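Local coordinates for protein flap endonuclease 1 (Methanocaldococcus jannaschii, PDB 1A76) that cleaves 5'-flap structures and acts as a 5'-3' exonuclease in DNA replication and repair, using magnesium as cofactor, at residues D80-K85 with M131-K136; Q34-I39 with S125-K130; L214-I219 with D249-E254. One frame throughout, in Å; residues are numbered along the deposited sequence.

Interaction 1. Residues D80-K85 with M131-K136; sequences DGEPPK and MVENCK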
ATOM      1  N   ASP A  80      -5.143   1.241  -5.458  1.00 14.62           N
ATOM      2  CA  ASP A  80      -6.448   1.262  -4.805  1.00 17.22           C
ATOM      3  C   ASP A  80      -7.598   1.441  -5.783  1.00 20.57           C
ATOM      4  O   ASP A  80      -8.707   0.951  -5.551  1.00 20.52           O
ATOM      5  CB  ASP A  80      -6.520   2.412  -3.787  1.00 18.49           C
ATOM      6  CG  ASP A  80      -5.820   2.097  -2.479  1.00 19.75           C
ATOM      7  OD1 ASP A  80      -5.477   0.931  -2.243  1.00 23.88           O
ATOM      8  OD2 ASP A  80      -5.610   3.024  -1.676  1.00 22.08           O
ATOM      9  N   GLY A  81      -7.340   2.131  -6.886  1.00 22.67           N
ATOM     10  CA  GLY A  81      -8.423   2.399  -7.817  1.00 29.81           C
ATOM     11  C   GLY A  81      -9.208   3.473  -7.083  1.00 35.15           C
ATOM     12  O   GLY A  81     -10.316   3.249  -6.595  1.00 34.21           O
ATOM     13  N   GLU A  82      -8.580   4.640  -6.989  1.00 39.19           N
ATOM     14  CA  GLU A  82      -9.099   5.815  -6.297  1.00 40.25           C
ATOM     15  C   GLU A  82     -10.480   6.347  -6.699  1.00 42.05           C
ATOM     16  O   GLU A  82     -11.283   6.700  -5.836  1.00 44.32           O
ATOM     17  CB  GLU A  82      -8.072   6.946  -6.414  1.00 40.68           C
ATOM     18  CG  GLU A  82      -6.681   6.478  -6.861  1.00 41.42           C
ATOM     19  CD  GLU A  82      -6.647   6.013  -8.311  1.00 42.10           C
ATOM     20  OE1 GLU A  82      -6.931   6.837  -9.212  1.00 41.44           O
ATOM     21  OE2 GLU A  82      -6.335   4.822  -8.546  1.00 40.25           O
ATOM     22  N   PRO A  83     -10.767   6.433  -8.010  1.00 33.95           N
ATOM     23  CA  PRO A  83     -12.073   6.937  -8.455  1.00 33.39           C
ATOM     24  C   PRO A  83     -13.239   6.583  -7.524  1.00 34.87           C
ATOM     25  O   PRO A  83     -13.271   5.495  -6.925  1.00 32.51           O
ATOM     26  CB  PRO A  83     -12.224   6.332  -9.848  1.00 34.86           C
ATOM     27  CG  PRO A  83     -10.812   6.270 -10.362  1.00 33.98           C
ATOM     28  CD  PRO A  83      -9.906   6.070  -9.152  1.00 33.09           C
ATOM     29  N   PRO A  84     -14.222   7.501  -7.412  1.00 35.12           N
ATOM     30  CA  PRO A  84     -15.427   7.400  -6.587  1.00 35.68           C
ATOM     31  C   PRO A  84     -15.798   5.990  -6.150  1.00 35.80           C
ATOM     32  O   PRO A  84     -15.260   5.497  -5.154  1.00 36.70           O
ATOM     33  CB  PRO A  84     -16.489   8.071  -7.449  1.00 36.44           C
ATOM     34  CG  PRO A  84     -15.702   9.162  -8.191  1.00 35.43           C
ATOM     35  CD  PRO A  84     -14.228   8.755  -8.189  1.00 36.28           C
ATOM     36  N   LYS A  85     -16.710   5.337  -6.868  1.00 37.45           N
ATOM     37  CA  LYS A  85     -17.096   3.977  -6.495  1.00 37.29           C
ATOM     38  C   LYS A  85     -15.835   3.211  -6.086  1.00 38.58           C
ATOM     39  O   LYS A  85     -14.763   3.398  -6.678  1.00 37.92           O
ATOM     40  CB  LYS A  85     -17.783   3.260  -7.665  1.00 36.74           C
ATOM     41  CG  LYS A  85     -18.612   2.045  -7.242  1.00 36.04           C
ATOM     42  CD  LYS A  85     -18.106   0.749  -7.882  1.00 34.12           C
ATOM     43  CE  LYS A  85     -19.120  -0.380  -7.707  1.00 34.89           C
ATOM     44  NZ  LYS A  85     -19.126  -1.351  -8.848  1.00 34.66           N
ATOM     45  N   MET A 131      -1.098  12.477  -9.899  1.00 14.22           N
ATOM     46  CA  MET A 131       0.244  11.952  -9.660  1.00 14.50           C
ATOM     47  C   MET A 131       0.197  10.433  -9.658  1.00 16.86           C
ATOM     48  O   MET A 131       1.096   9.774 -10.178  1.00 13.80           O
ATOM     49  CB  MET A 131       0.790  12.446  -8.325  1.00 14.30           C
ATOM     50  CG  MET A 131       2.232  12.026  -8.080  1.00 14.97           C
ATOM     51  SD  MET A 131       2.869  12.496  -6.466  1.00 13.82           S
ATOM     52  CE  MET A 131       2.952  14.300  -6.619  1.00 12.19           C
ATOM     53  N   VAL A 132      -0.865   9.894  -9.064  1.00 15.66           N
ATOM     54  CA  VAL A 132      -1.084   8.454  -9.006  1.00 15.15           C
ATOM     55  C   VAL A 132      -1.291   7.935 -10.430  1.00 15.42           C
ATOM     56  O   VAL A 132      -0.782   6.883 -10.800  1.00 13.75           O
ATOM     57  CB  VAL A 132      -2.350   8.104  -8.170  1.00 15.52           C
ATOM     58  CG1 VAL A 132      -2.620   6.603  -8.242  1.00 14.40           C
ATOM     59  CG2 VAL A 132      -2.165   8.554  -6.722  1.00 14.54           C
ATOM     60  N   GLU A 133      -2.059   8.671 -11.225  1.00 15.93           N
ATOM     61  CA  GLU A 133      -2.304   8.252 -12.602  1.00 15.80           C
ATOM     62  C   GLU A 133      -0.980   8.287 -13.394  1.00 12.72           C
ATOM     63  O   GLU A 133      -0.727   7.410 -14.216  1.00 13.51           O
ATOM     64  CB  GLU A 133      -3.356   9.156 -13.250  1.00 17.63           C
ATOM     65  CG  GLU A 133      -4.839   8.811 -12.929  1.00 26.35           C
ATOM     66  CD  GLU A 133      -5.051   7.957 -11.673  1.00 31.98           C
ATOM     67  OE1 GLU A 133      -4.976   6.713 -11.764  1.00 33.14           O
ATOM     68  OE2 GLU A 133      -5.312   8.529 -10.589  1.00 34.98           O
ATOM     69  N   ASN A 134      -0.147   9.291 -13.127  1.00 11.33           N
ATOM     70  CA  ASN A 134       1.160   9.453 -13.777  1.00 12.45           C
ATOM     71  C   ASN A 134       2.100   8.287 -13.430  1.00 12.46           C
ATOM     72  O   ASN A 134       2.921   7.865 -14.246  1.00  9.61           O
ATOM     73  CB  ASN A 134       1.806  10.770 -13.338  1.00 14.11           C
ATOM     74  CG  ASN A 134       1.326  11.970 -14.150  1.00 16.34           C
ATOM     75  OD1 ASN A 134       1.618  13.126 -13.811  1.00 19.33           O
ATOM     76  ND2 ASN A 134       0.599  11.707 -15.221  1.00 12.85           N
ATOM     77  N   CYS A 135       1.974   7.771 -12.212  1.00 10.51           N
ATOM     78  CA  CYS A 135       2.791   6.650 -11.770  1.00 10.18           C
ATOM     79  C   CYS A 135       2.387   5.385 -12.528  1.00  9.14           C
ATOM     80  O   CYS A 135       3.230   4.578 -12.904  1.00 10.57           O
ATOM     81  CB  CYS A 135       2.618   6.438 -10.266  1.00 10.93           C
ATOM     82  SG  CYS A 135       3.544   7.636  -9.273  1.00  8.09           S
ATOM     83  N   LYS A 136       1.090   5.223 -12.753  1.00 10.72           N
ATOM     84  CA  LYS A 136       0.588   4.065 -13.482  1.00 13.19           C
ATOM     85  C   LYS A 136       1.074   4.145 -14.924  1.00 15.74           C
ATOM     86  O   LYS A 136       1.445   3.140 -15.515  1.00 14.09           O
ATOM     87  CB  LYS A 136      -0.945   4.043 -13.456  1.00 14.28           C
ATOM     88  CG  LYS A 136      -1.543   3.873 -12.073  1.00 16.57           C
ATOM     89  CD  LYS A 136      -3.062   3.993 -12.149  1.00 18.93           C
ATOM     90  CE  LYS A 136      -3.750   3.381 -10.937  1.00 17.42           C
ATOM     91  NZ  LYS A 136      -5.197   3.781 -10.877  1.00 20.56           N
TER

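Interaction 2. Residues Q34-I39 with S125-K130; sequences QFLTSI and SYLTPK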
ATOM      1  N   GLN A  34       5.449   6.408   0.843  1.00 10.23           N
ATOM      2  CA  GLN A  34       6.800   6.160   1.345  1.00 11.76           C
ATOM      3  C   GLN A  34       7.854   6.939   0.559  1.00 10.89           C
ATOM      4  O   GLN A  34       8.754   7.526   1.152  1.00 11.45           O
ATOM      5  CB  GLN A  34       7.118   4.662   1.294  1.00 14.96           C
ATOM      6  CG  GLN A  34       8.395   4.272   2.012  1.00 16.78           C
ATOM      7  CD  GLN A  34       8.423   4.753   3.453  1.00 18.40           C
ATOM      8  OE1 GLN A  34       7.520   4.449   4.240  1.00 18.27           O
ATOM      9  NE2 GLN A  34       9.454   5.514   3.802  1.00 17.34           N
ATOM     10  N   PHE A  35       7.740   6.936  -0.768  1.00 11.93           N
ATOM     11  CA  PHE A  35       8.679   7.655  -1.638  1.00 12.64           C
ATOM     12  C   PHE A  35       8.599   9.146  -1.371  1.00 11.94           C
ATOM     13  O   PHE A  35       9.614   9.832  -1.340  1.00 13.47           O
ATOM     14  CB  PHE A  35       8.358   7.420  -3.129  1.00 10.60           C
ATOM     15  CG  PHE A  35       8.569   5.995  -3.594  1.00  9.96           C
ATOM     16  CD1 PHE A  35       9.441   5.139  -2.924  1.00  8.70           C
ATOM     17  CD2 PHE A  35       7.859   5.504  -4.692  1.00  8.53           C
ATOM     18  CE1 PHE A  35       9.597   3.813  -3.345  1.00  8.14           C
ATOM     19  CE2 PHE A  35       8.001   4.186  -5.119  1.00  9.22           C
ATOM     20  CZ  PHE A  35       8.870   3.336  -4.446  1.00  6.13           C
ATOM     21  N   LEU A  36       7.374   9.637  -1.193  1.00 12.94           N
ATOM     22  CA  LEU A  36       7.133  11.047  -0.951  1.00 14.30           C
ATOM     23  C   LEU A  36       7.777  11.523   0.340  1.00 16.00           C
ATOM     24  O   LEU A  36       8.284  12.644   0.395  1.00 15.54           O
ATOM     25  CB  LEU A  36       5.627  11.338  -0.906  1.00 13.50           C
ATOM     26  CG  LEU A  36       4.930  11.559  -2.253  1.00 11.62           C
ATOM     27  CD1 LEU A  36       3.420  11.452  -2.115  1.00 10.96           C
ATOM     28  CD2 LEU A  36       5.323  12.930  -2.779  1.00 13.28           C
ATOM     29  N   THR A  37       7.758  10.692   1.379  1.00 16.92           N
ATOM     30  CA  THR A  37       8.352  11.121   2.632  1.00 18.68           C
ATOM     31  C   THR A  37       9.847  10.844   2.765  1.00 18.36           C
ATOM     32  O   THR A  37      10.518  11.557   3.503  1.00 20.78           O
ATOM     33  CB  THR A  37       7.583  10.555   3.898  1.00 18.50           C
ATOM     34  OG1 THR A  37       8.449   9.716   4.666  1.00 22.44           O
ATOM     35  CG2 THR A  37       6.335   9.789   3.512  1.00 11.54           C
ATOM     36  N   SER A  38      10.381   9.855   2.040  1.00 18.77           N
ATOM     37  CA  SER A  38      11.812   9.537   2.144  1.00 16.20           C
ATOM     38  C   SER A  38      12.704   9.962   0.971  1.00 18.07           C
ATOM     39  O   SER A  38      13.923  10.068   1.124  1.00 17.53           O
ATOM     40  CB  SER A  38      12.013   8.038   2.417  1.00 16.00           C
ATOM     41  OG  SER A  38      11.429   7.229   1.412  1.00 19.45           O
ATOM     42  N   ILE A  39      12.109  10.202  -0.194  1.00 20.47           N
ATOM     43  CA  ILE A  39      12.879  10.630  -1.364  1.00 18.90           C
ATOM     44  C   ILE A  39      12.761  12.145  -1.466  1.00 21.79           C
ATOM     45  O   ILE A  39      11.842  12.672  -2.091  1.00 20.31           O
ATOM     46  CB  ILE A  39      12.354   9.984  -2.675  1.00 17.61           C
ATOM     47  CG1 ILE A  39      12.463   8.458  -2.584  1.00 13.46           C
ATOM     48  CG2 ILE A  39      13.165  10.478  -3.861  1.00 16.95           C
ATOM     49  CD1 ILE A  39      12.015   7.719  -3.841  1.00 13.19           C
ATOM     50  N   SER A 125      -3.458  15.012   0.085  1.00 25.26           N
ATOM     51  CA  SER A 125      -2.008  15.200   0.282  1.00 22.28           C
ATOM     52  C   SER A 125      -1.256  15.500  -1.020  1.00 19.95           C
ATOM     53  O   SER A 125      -1.867  15.786  -2.054  1.00 20.12           O
ATOM     54  CB  SER A 125      -1.395  13.953   0.921  1.00 21.51           C
ATOM     55  OG  SER A 125      -1.516  12.842   0.052  1.00 21.61           O
ATOM     56  N   TYR A 126       0.072  15.443  -0.956  1.00 16.75           N
ATOM     57  CA  TYR A 126       0.887  15.676  -2.142  1.00 15.46           C
ATOM     58  C   TYR A 126       0.617  14.543  -3.139  1.00 17.96           C
ATOM     59  O   TYR A 126       0.852  14.684  -4.342  1.00 18.90           O
ATOM     60  CB  TYR A 126       2.367  15.679  -1.776  1.00 16.39           C
ATOM     61  CG  TYR A 126       2.930  17.017  -1.343  1.00 16.51           C
ATOM     62  CD1 TYR A 126       2.352  18.215  -1.759  1.00 16.84           C
ATOM     63  CD2 TYR A 126       4.070  17.080  -0.540  1.00 15.38           C
ATOM     64  CE1 TYR A 126       2.896  19.445  -1.387  1.00 17.85           C
ATOM     65  CE2 TYR A 126       4.620  18.307  -0.164  1.00 18.68           C
ATOM     66  CZ  TYR A 126       4.028  19.480  -0.592  1.00 18.17           C
ATOM     67  OH  TYR A 126       4.568  20.699  -0.224  1.00 23.18           O
ATOM     68  N   LEU A 127       0.155  13.405  -2.625  1.00 18.46           N
ATOM     69  CA  LEU A 127      -0.161  12.254  -3.475  1.00 18.22           C
ATOM     70  C   LEU A 127      -1.540  12.493  -4.065  1.00 19.69           C
ATOM     71  O   LEU A 127      -2.547  12.088  -3.488  1.00 23.14           O
ATOM     72  CB  LEU A 127      -0.175  10.955  -2.661  1.00 18.48           C
ATOM     73  CG  LEU A 127       0.479   9.695  -3.247  1.00 18.80           C
ATOM     74  CD1 LEU A 127      -0.204   8.464  -2.680  1.00 20.14           C
ATOM     75  CD2 LEU A 127       0.405   9.693  -4.767  1.00 19.29           C
ATOM     76  N   THR A 128      -1.572  13.157  -5.213  1.00 21.36           N
ATOM     77  CA  THR A 128      -2.822  13.480  -5.888  1.00 17.88           C
ATOM     78  C   THR A 128      -3.233  12.410  -6.888  1.00 15.30           C
ATOM     79  O   THR A 128      -2.416  11.621  -7.332  1.00 13.93           O
ATOM     80  CB  THR A 128      -2.711  14.790  -6.679  1.00 17.27           C
ATOM     81  OG1 THR A 128      -1.661  14.668  -7.648  1.00 17.70           O
ATOM     82  CG2 THR A 128      -2.420  15.953  -5.765  1.00 12.05           C
ATOM     83  N   PRO A 129      -4.523  12.373  -7.247  1.00 15.71           N
ATOM     84  CA  PRO A 129      -4.994  11.377  -8.221  1.00 15.92           C
ATOM     85  C   PRO A 129      -4.201  11.461  -9.526  1.00 19.26           C
ATOM     86  O   PRO A 129      -3.879  10.439 -10.128  1.00 17.83           O
ATOM     87  CB  PRO A 129      -6.464  11.735  -8.412  1.00 16.73           C
ATOM     88  CG  PRO A 129      -6.846  12.379  -7.098  1.00 12.57           C
ATOM     89  CD  PRO A 129      -5.631  13.193  -6.723  1.00 14.46           C
ATOM     90  N   LYS A 130      -3.886  12.683  -9.953  1.00 18.75           N
ATOM     91  CA  LYS A 130      -3.122  12.892 -11.179  1.00 18.44           C
ATOM     92  C   LYS A 130      -1.715  12.305 -11.062  1.00 17.94           C
ATOM     93  O   LYS A 130      -1.193  11.731 -12.017  1.00 17.79           O
ATOM     94  CB  LYS A 130      -3.008  14.381 -11.495  1.00 21.70           C
ATOM     95  CG  LYS A 130      -1.933  14.717 -12.532  1.00 28.70           C
ATOM     96  CD  LYS A 130      -2.207  13.987 -13.851  1.00 32.60           C
ATOM     97  CE  LYS A 130      -1.291  14.465 -14.973  1.00 33.45           C
ATOM     98  NZ  LYS A 130      -1.931  14.315 -16.310  1.00 36.08           N
TER

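Interaction 3. Residues L214-I219 with D249-E254; sequences LIDIAI and DVLKKE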
ATOM      1  N   LEU A 214      -6.237 -12.179  15.787  1.00  8.77           N
ATOM      2  CA  LEU A 214      -5.315 -11.090  15.428  1.00  6.66           C
ATOM      3  C   LEU A 214      -6.095  -9.846  14.988  1.00  3.36           C
ATOM      4  O   LEU A 214      -5.749  -8.711  15.347  1.00  4.23           O
ATOM      5  CB  LEU A 214      -4.361 -11.546  14.303  1.00  6.50           C
ATOM      6  CG  LEU A 214      -3.227 -10.589  13.889  1.00  6.54           C
ATOM      7  CD1 LEU A 214      -2.354 -10.260  15.102  1.00  4.68           C
ATOM      8  CD2 LEU A 214      -2.379 -11.236  12.788  1.00  4.24           C
ATOM      9  N   ILE A 215      -7.156 -10.072  14.215  1.00  6.72           N
ATOM     10  CA  ILE A 215      -8.020  -8.997  13.734  1.00  8.48           C
ATOM     11  C   ILE A 215      -8.690  -8.304  14.942  1.00 11.39           C
ATOM     12  O   ILE A 215      -8.861  -7.087  14.962  1.00 11.73           O
ATOM     13  CB  ILE A 215      -9.108  -9.574  12.774  1.00  5.28           C
ATOM     14  CG1 ILE A 215      -8.465  -9.977  11.447  1.00  7.53           C
ATOM     15  CG2 ILE A 215     -10.207  -8.536  12.489  1.00  7.93           C
ATOM     16  CD1 ILE A 215      -9.337 -10.878  10.584  1.00  5.38           C
ATOM     17  N   ASP A 216      -9.055  -9.084  15.955  1.00 10.07           N
ATOM     18  CA  ASP A 216      -9.679  -8.516  17.143  1.00  7.18           C
ATOM     19  C   ASP A 216      -8.663  -7.603  17.846  1.00  5.56           C
ATOM     20  O   ASP A 216      -8.990  -6.479  18.225  1.00 10.19           O
ATOM     21  CB  ASP A 216     -10.150  -9.635  18.081  1.00  8.65           C
ATOM     22  CG  ASP A 216     -11.491 -10.240  17.655  1.00 12.01           C
ATOM     23  OD1 ASP A 216     -12.133  -9.716  16.722  1.00 13.68           O
ATOM     24  OD2 ASP A 216     -11.905 -11.252  18.262  1.00 12.71           O
ATOM     25  N   ILE A 217      -7.426  -8.084  17.999  1.00  6.43           N
ATOM     26  CA  ILE A 217      -6.363  -7.300  18.626  1.00 10.29           C
ATOM     27  C   ILE A 217      -6.235  -5.993  17.833  1.00 11.78           C
ATOM     28  O   ILE A 217      -6.155  -4.911  18.412  1.00 11.05           O
ATOM     29  CB  ILE A 217      -4.997  -8.049  18.596  1.00 10.81           C
ATOM     30  CG1 ILE A 217      -5.030  -9.241  19.550  1.00 16.94           C
ATOM     31  CG2 ILE A 217      -3.869  -7.103  19.009  1.00  8.69           C
ATOM     32  CD1 ILE A 217      -3.938 -10.260  19.287  1.00 16.67           C
ATOM     33  N   ALA A 218      -6.248  -6.107  16.506  1.00 13.80           N
ATOM     34  CA  ALA A 218      -6.155  -4.946  15.633  1.00 12.10           C
ATOM     35  C   ALA A 218      -7.305  -3.979  15.885  1.00 11.24           C
ATOM     36  O   ALA A 218      -7.108  -2.758  15.967  1.00 10.95           O
ATOM     37  CB  ALA A 218      -6.164  -5.389  14.173  1.00 12.34           C
ATOM     38  N   ILE A 219      -8.516  -4.518  15.999  1.00 14.02           N
ATOM     39  CA  ILE A 219      -9.675  -3.677  16.237  1.00 14.22           C
ATOM     40  C   ILE A 219      -9.526  -2.939  17.571  1.00 15.90           C
ATOM     41  O   ILE A 219      -9.807  -1.743  17.638  1.00 15.66           O
ATOM     42  CB  ILE A 219     -10.981  -4.508  16.178  1.00 16.73           C
ATOM     43  CG1 ILE A 219     -11.242  -4.931  14.718  1.00 16.27           C
ATOM     44  CG2 ILE A 219     -12.161  -3.691  16.679  1.00 16.93           C
ATOM     45  CD1 ILE A 219     -12.360  -5.954  14.543  1.00 14.60           C
ATOM     46  N   ASP A 249     -17.061 -10.484  22.875  1.00 22.42           N
ATOM     47  CA  ASP A 249     -18.174  -9.874  23.586  1.00 23.45           C
ATOM     48  C   ASP A 249     -17.833  -8.415  23.845  1.00 19.32           C
ATOM     49  O   ASP A 249     -18.671  -7.529  23.665  1.00 19.49           O
ATOM     50  CB  ASP A 249     -18.426 -10.593  24.918  1.00 26.78           C
ATOM     51  CG  ASP A 249     -19.140 -11.921  24.739  1.00 29.45           C
ATOM     52  OD1 ASP A 249     -19.938 -12.046  23.789  1.00 31.04           O
ATOM     53  OD2 ASP A 249     -18.904 -12.844  25.550  1.00 34.06           O
ATOM     54  N   VAL A 250     -16.590  -8.167  24.247  1.00 15.64           N
ATOM     55  CA  VAL A 250     -16.126  -6.813  24.538  1.00 15.99           C
ATOM     56  C   VAL A 250     -16.200  -5.877  23.330  1.00 17.76           C
ATOM     57  O   VAL A 250     -16.613  -4.719  23.446  1.00 19.22           O
ATOM     58  CB  VAL A 250     -14.664  -6.837  25.048  1.00 13.28           C
ATOM     59  CG1 VAL A 250     -14.118  -5.426  25.099  1.00 12.16           C
ATOM     60  CG2 VAL A 250     -14.592  -7.505  26.437  1.00 14.09           C
ATOM     61  N   LEU A 251     -15.784  -6.386  22.173  1.00 17.91           N
ATOM     62  CA  LEU A 251     -15.777  -5.619  20.928  1.00 17.76           C
ATOM     63  C   LEU A 251     -17.190  -5.317  20.426  1.00 18.04           C
ATOM     64  O   LEU A 251     -17.450  -4.235  19.900  1.00 18.64           O
ATOM     65  CB  LEU A 251     -14.980  -6.385  19.858  1.00 15.07           C
ATOM     66  CG  LEU A 251     -13.522  -5.990  19.598  1.00 14.76           C
ATOM     67  CD1 LEU A 251     -12.928  -5.253  20.780  1.00 12.80           C
ATOM     68  CD2 LEU A 251     -12.701  -7.235  19.286  1.00 13.59           C
ATOM     69  N   LYS A 252     -18.105  -6.268  20.584  1.00 19.55           N
ATOM     70  CA  LYS A 252     -19.485  -6.046  20.162  1.00 20.43           C
ATOM     71  C   LYS A 252     -20.065  -4.862  20.959  1.00 18.89           C
ATOM     72  O   LYS A 252     -20.804  -4.036  20.426  1.00 18.15           O
ATOM     73  CB  LYS A 252     -20.310  -7.302  20.409  1.00 22.85           C
ATOM     74  CG  LYS A 252     -21.648  -7.032  21.056  1.00 27.23           C
ATOM     75  CD  LYS A 252     -22.765  -7.109  20.046  1.00 28.83           C
ATOM     76  CE  LYS A 252     -23.989  -7.737  20.680  1.00 29.77           C
ATOM     77  NZ  LYS A 252     -24.245  -7.155  22.026  1.00 32.08           N
ATOM     78  N   LYS A 253     -19.713  -4.789  22.237  1.00 17.69           N
ATOM     79  CA  LYS A 253     -20.159  -3.713  23.116  1.00 18.82           C
ATOM     80  C   LYS A 253     -19.439  -2.398  22.840  1.00 17.57           C
ATOM     81  O   LYS A 253     -20.072  -1.343  22.721  1.00 16.14           O
ATOM     82  CB  LYS A 253     -19.921  -4.101  24.579  1.00 20.99           C
ATOM     83  CG  LYS A 253     -19.837  -2.916  25.545  1.00 22.65           C
ATOM     84  CD  LYS A 253     -19.608  -3.382  26.976  1.00 24.34           C
ATOM     85  CE  LYS A 253     -19.376  -2.203  27.914  1.00 26.81           C
ATOM     86  NZ  LYS A 253     -19.088  -2.619  29.323  1.00 27.25           N
ATOM     87  N   GLU A 254     -18.116  -2.461  22.732  1.00 16.79           N
ATOM     88  CA  GLU A 254     -17.310  -1.261  22.530  1.00 17.66           C
ATOM     89  C   GLU A 254     -17.175  -0.697  21.121  1.00 13.88           C
ATOM     90  O   GLU A 254     -16.895   0.490  20.958  1.00 15.08           O
ATOM     91  CB  GLU A 254     -15.905  -1.481  23.099  1.00 18.17           C
ATOM     92  CG  GLU A 254     -15.857  -1.578  24.618  1.00 22.03           C
ATOM     93  CD  GLU A 254     -16.513  -0.394  25.314  1.00 24.00           C
ATOM     94  OE1 GLU A 254     -16.330   0.757  24.857  1.00 23.37           O
ATOM     95  OE2 GLU A 254     -17.207  -0.620  26.325  1.00 29.44           O
TER

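Interaction 1. Residues D80-K85 with M131-K136
The carboxylates of Glu82 and Glu133 come at each other from opposite directions with their planes only 20° apart, and Val132 CG1 lies over one face of the Glu82 group, 4.1 Å from Glu82 CD. Glu133 OE2 is on that same side of the plane, tilted well out of it, and comes to 2.7 Å from Glu82 OE1. The other oxygen is taken by the lysine: Lys136 NZ meets Glu82 OE2 at 2.8 Å on its syn side, 20° out of the carboxylate plane. NZ also donates to Glu133 OE1 at 3.1 Å, nearly in line with the C-O bond, and pairs with Glu148 beyond these segments. An extended Lys136 chain carries the ammonium to the loop. Glu82 gets there with a nearly eclipsed first torsion (chi1 -15°) and a bend at the second. Replacing Glu82 by an alanine would probably leave Lys136 without its loop partner and uncover the methyl of Val132. One ammonium thus serves three carboxylates in a network joining the N-domain loop to helix 129-142, and the close pair of acids suggests that one is likely to have a raised pKa.

Interaction 2. Residues Q34-I39 with S125-K130
Leu36, in the final turn of helix 28-38, faces Leu127 in the irregular chain ahead of helix 129-142, with their CA atoms 7.8 Å apart. Leu36 makes contact through both methyl branches. CD1 sits against the root of the other leucine, 3.6 Å from Leu127 CG, with Leu127 CB almost as near. CD2 reaches the neighbouring residue, 4.2 Å from Tyr126 CB; the ring leads away, and the Tyr126 side chain also touches Ile54. Leu36 sends CG beside its own backbone N, anti to the carbonyl carbon (chi1 -84°), and its fork then spans both partners. The contact between 34-39 and 125-130 is wholly apolar; several nearby polar groups bond within their own segments. Ser38 OG donates to Gln34 O at 2.7 Å from above the carbonyl plane, while Ser38 N bonds the same oxygen from the opposite face. Leu127 N donates to Ser125 OG at 3.2 Å, an ST turn, and Leu127 is itself the centre of an inverse gamma turn. These turns probably help set the direction of its side chain, which also packs on Met29, Leu32 and Tyr33. Thr128 follows as N-cap, its OG1 accepting from Met131 N. The end of helix 28-38 in the N-domain packs on the loop into I-domain helix 129-142, in the nuclease core of the PIN-like FEN1 fold, the Leu127 side chain about 9 Å from a bound manganese.

Interaction 3. Residues L214-I219 with D249-E254
Leu251 of helix 247-254 packs against Asp216 and Ile219 of helix 211-221 in a buried helix-helix contact that joins this I-domain helix to the later one, about 24 Å from the centre of the chain. The CA atoms of Asp216 and Leu251 are 7.7 Å apart, a gap filled by the Leu251 side chain from one side and the Asp216 carboxylate from the other. Leu251 CD2 lies over the face of the Asp216 carboxylate, 3.6 Å from Asp216 CG and equally near OD1, with Asp216 CB scarcely farther. One turn on, Leu251 CG meets Ile219 CG2 at 4.0 Å; that methyl is anti to the isoleucine's N, since chi1 of -71° places CG1 beside the N instead. Both helices belong to a helical cluster with 235-244 and 258-266, consistent with the H3TH region of archaeal FEN1 enzymes, a DNA-binding element in this family. The carboxylate probably pays for its burial through two polar partners: Asp216 OD1 is hydrogen-bonded to Tyr258 OH, and OD2 forms a salt bridge with Lys248, at the start of the second helix. Tyr258 also touches Ile219 and Leu251, while Phe220 flanks Leu251 from the first helix.

Overall arrangement
Interactions 1 and 2 form one continuous patch: their centres are 13 Å apart, both use helix 129-142, and Val132 CG2 lies 3.4 Å from Leu127 CD2. Their segments alternate along the chain; the N-domain meets this region twice, at the helix by charge and at the loop before it by apolar packing. Both flank the metal site: Asp80, a predicted magnesium ligand, lies in the first segment of interaction 1, and the Glu82 side chain is about 10 Å from a manganese. Interaction 3 stands apart, centred 32 Å and 33 Å from them, on the side of the second metal site, the side chain of Ile219 about 10 Å from that of Asp224.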